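Long-range contact in signal recognition particle receptor FtsY (Sulfolobus acidocaldarius, PDB 5L3S), which serves as the receptor for the signal recognition particle and belongs to the SRP-type GTPases of the P-loop NTPase class: residues 102-107 with 186-191. Numbering follows the deposited sequence.
Sequences FVIIFF and VVLIDT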
# COMPACT_ATOMS: atom_id res chain seq x y z
N PHE B 102 -10.93 -5.86 27.63
CA PHE B 102 -11.07 -6.55 26.35
C PHE B 102 -9.81 -6.18 25.57
O PHE B 102 -9.54 -5.00 25.37
CB PHE B 102 -12.33 -6.05 25.63
CG PHE B 102 -12.66 -6.81 24.37
CD1 PHE B 102 -12.02 -6.52 23.17
CD2 PHE B 102 -13.66 -7.77 24.39
CE1 PHE B 102 -12.34 -7.21 22.01
CE2 PHE B 102 -13.99 -8.46 23.24
CZ PHE B 102 -13.33 -8.19 22.05
N VAL B 103 -9.04 -7.17 25.15
CA VAL B 103 -7.73 -6.94 24.55
C VAL B 103 -7.74 -7.12 23.04
O VAL B 103 -8.12 -8.17 22.54
CB VAL B 103 -6.67 -7.88 25.16
CG1 VAL B 103 -5.32 -7.69 24.47
CG2 VAL B 103 -6.55 -7.64 26.67
N ILE B 104 -7.33 -6.08 22.34
CA ILE B 104 -7.29 -6.09 20.88
C ILE B 104 -5.86 -5.86 20.42
O ILE B 104 -5.17 -4.98 20.94
CB ILE B 104 -8.15 -4.96 20.31
CG1 ILE B 104 -9.55 -5.00 20.93
CG2 ILE B 104 -8.20 -5.03 18.77
CD1 ILE B 104 -10.48 -3.93 20.41
N ILE B 105 -5.41 -6.64 19.44
CA ILE B 105 -4.08 -6.44 18.87
C ILE B 105 -4.23 -6.12 17.39
O ILE B 105 -5.19 -6.57 16.74
CB ILE B 105 -3.16 -7.67 19.10
CG1 ILE B 105 -1.69 -7.36 18.73
CG2 ILE B 105 -3.69 -8.89 18.37
CD1 ILE B 105 -0.69 -8.40 19.28
N PHE B 106 -3.31 -5.30 16.89
CA PHE B 106 -3.31 -4.84 15.50
C PHE B 106 -1.97 -5.23 14.89
O PHE B 106 -0.92 -5.00 15.50
CB PHE B 106 -3.45 -3.30 15.46
CG PHE B 106 -4.74 -2.79 16.06
CD1 PHE B 106 -4.92 -2.76 17.44
CD2 PHE B 106 -5.75 -2.32 15.25
CE1 PHE B 106 -6.09 -2.29 17.99
CE2 PHE B 106 -6.94 -1.85 15.80
CZ PHE B 106 -7.12 -1.83 17.17
N PHE B 107 -1.99 -5.86 13.71
CA PHE B 107 -0.73 -6.16 13.03
C PHE B 107 -0.88 -6.07 11.51
O PHE B 107 -1.99 -5.91 10.99
CB PHE B 107 -0.17 -7.54 13.45
CG PHE B 107 -1.15 -8.70 13.33
CD1 PHE B 107 -1.34 -9.35 12.11
CD2 PHE B 107 -1.83 -9.18 14.45
CE1 PHE B 107 -2.23 -10.42 12.00
CE2 PHE B 107 -2.72 -10.24 14.35
CZ PHE B 107 -2.92 -10.86 13.12
N VAL B 186 -10.75 -1.49 27.70
CA VAL B 186 -10.07 -1.98 26.52
C VAL B 186 -8.56 -1.72 26.54
O VAL B 186 -8.13 -0.64 26.92
CB VAL B 186 -10.66 -1.32 25.25
CG1 VAL B 186 -9.88 -1.73 24.01
CG2 VAL B 186 -12.16 -1.64 25.12
N VAL B 187 -7.78 -2.71 26.12
CA VAL B 187 -6.38 -2.49 25.78
C VAL B 187 -6.16 -2.67 24.27
O VAL B 187 -6.59 -3.67 23.70
CB VAL B 187 -5.46 -3.47 26.53
CG1 VAL B 187 -3.99 -3.35 26.02
CG2 VAL B 187 -5.55 -3.23 28.02
N LEU B 188 -5.48 -1.71 23.65
CA LEU B 188 -5.15 -1.78 22.22
C LEU B 188 -3.65 -1.92 22.08
O LEU B 188 -2.92 -1.06 22.53
CB LEU B 188 -5.59 -0.50 21.49
CG LEU B 188 -7.07 -0.18 21.67
CD1 LEU B 188 -7.42 1.09 20.94
CD2 LEU B 188 -7.88 -1.33 21.13
N ILE B 189 -3.20 -3.00 21.44
CA ILE B 189 -1.78 -3.28 21.30
C ILE B 189 -1.27 -2.92 19.91
O ILE B 189 -1.72 -3.48 18.91
CB ILE B 189 -1.50 -4.77 21.59
CG1 ILE B 189 -2.01 -5.11 23.01
CG2 ILE B 189 -0.00 -5.07 21.46
CD1 ILE B 189 -2.03 -6.60 23.34
N ASP B 190 -0.34 -1.96 19.85
CA ASP B 190 0.31 -1.61 18.58
C ASP B 190 1.48 -2.55 18.40
O ASP B 190 2.13 -2.92 19.38
CB ASP B 190 0.80 -0.15 18.62
CG ASP B 190 1.06 0.44 17.22
OD1 ASP B 190 0.79 -0.25 16.21
OD2 ASP B 190 1.51 1.60 17.13
N THR B 191 1.78 -2.94 17.16
CA THR B 191 2.93 -3.79 16.90
C THR B 191 3.72 -3.23 15.73
O THR B 191 3.17 -2.49 14.90
CB THR B 191 2.53 -5.27 16.58
OG1 THR B 191 1.83 -5.33 15.33
CG2 THR B 191 1.67 -5.87 17.67
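I104 and F106 of strand 102-107 take turns with V187 and I189 of strand 186-191 in a parallel backbone ladder. V187 N donates to F102 O, and V187 O accepts from I104 N. I189 N then donates to I104 O at 2.8 Å, and F106 N to I189 O at 3.1 Å. The bond from I104 N is almost straight, 177° at the hydrogen. CA-H...O contacts add to these, from V186 CA to F102 O and from L188 CA to I104 O.

Past I189 the strands spread apart, and a side chain takes over. T191 OG1 donates to F106 O at 2.8 Å, in the carbonyl plane and on a lone pair. The threonine turns OG1 between its own backbone N and carbonyl carbon (chi1 67°), which brings the hydroxyl across the gap. T191 N is buried without a partner.

The two strands are neighbours in the mixed, mostly parallel sheet of the P-loop GTPase domain. Strand 102-107 runs toward the probable P-loop. In 186-191, D190 OD2 is hydrogen-bonded to T115 OG1, and the D190 side chain lies about 4 Å from the magnesium ion.

Apolar side chains pack on both faces of this strand pair. On one, L188 CD2 sits alongside I104, 3.7 Å from I104 CB. The same methyl meets the edge of the F106 ring at CE1, also 3.7 Å away, and I189 O lies at that edge too. Helix 114-127 packs on this face, with V122 against L188 and I118 against F106.

On the other face, V103 CG1 touches I189 CD1 at 3.6 Å. I105 CG1 lies 3.9 Å from I189 CB, and I105 CD1 reaches T191 CG2, the two side chains crossing nearly at right angles. Helix 199-212 covers I105 and I189.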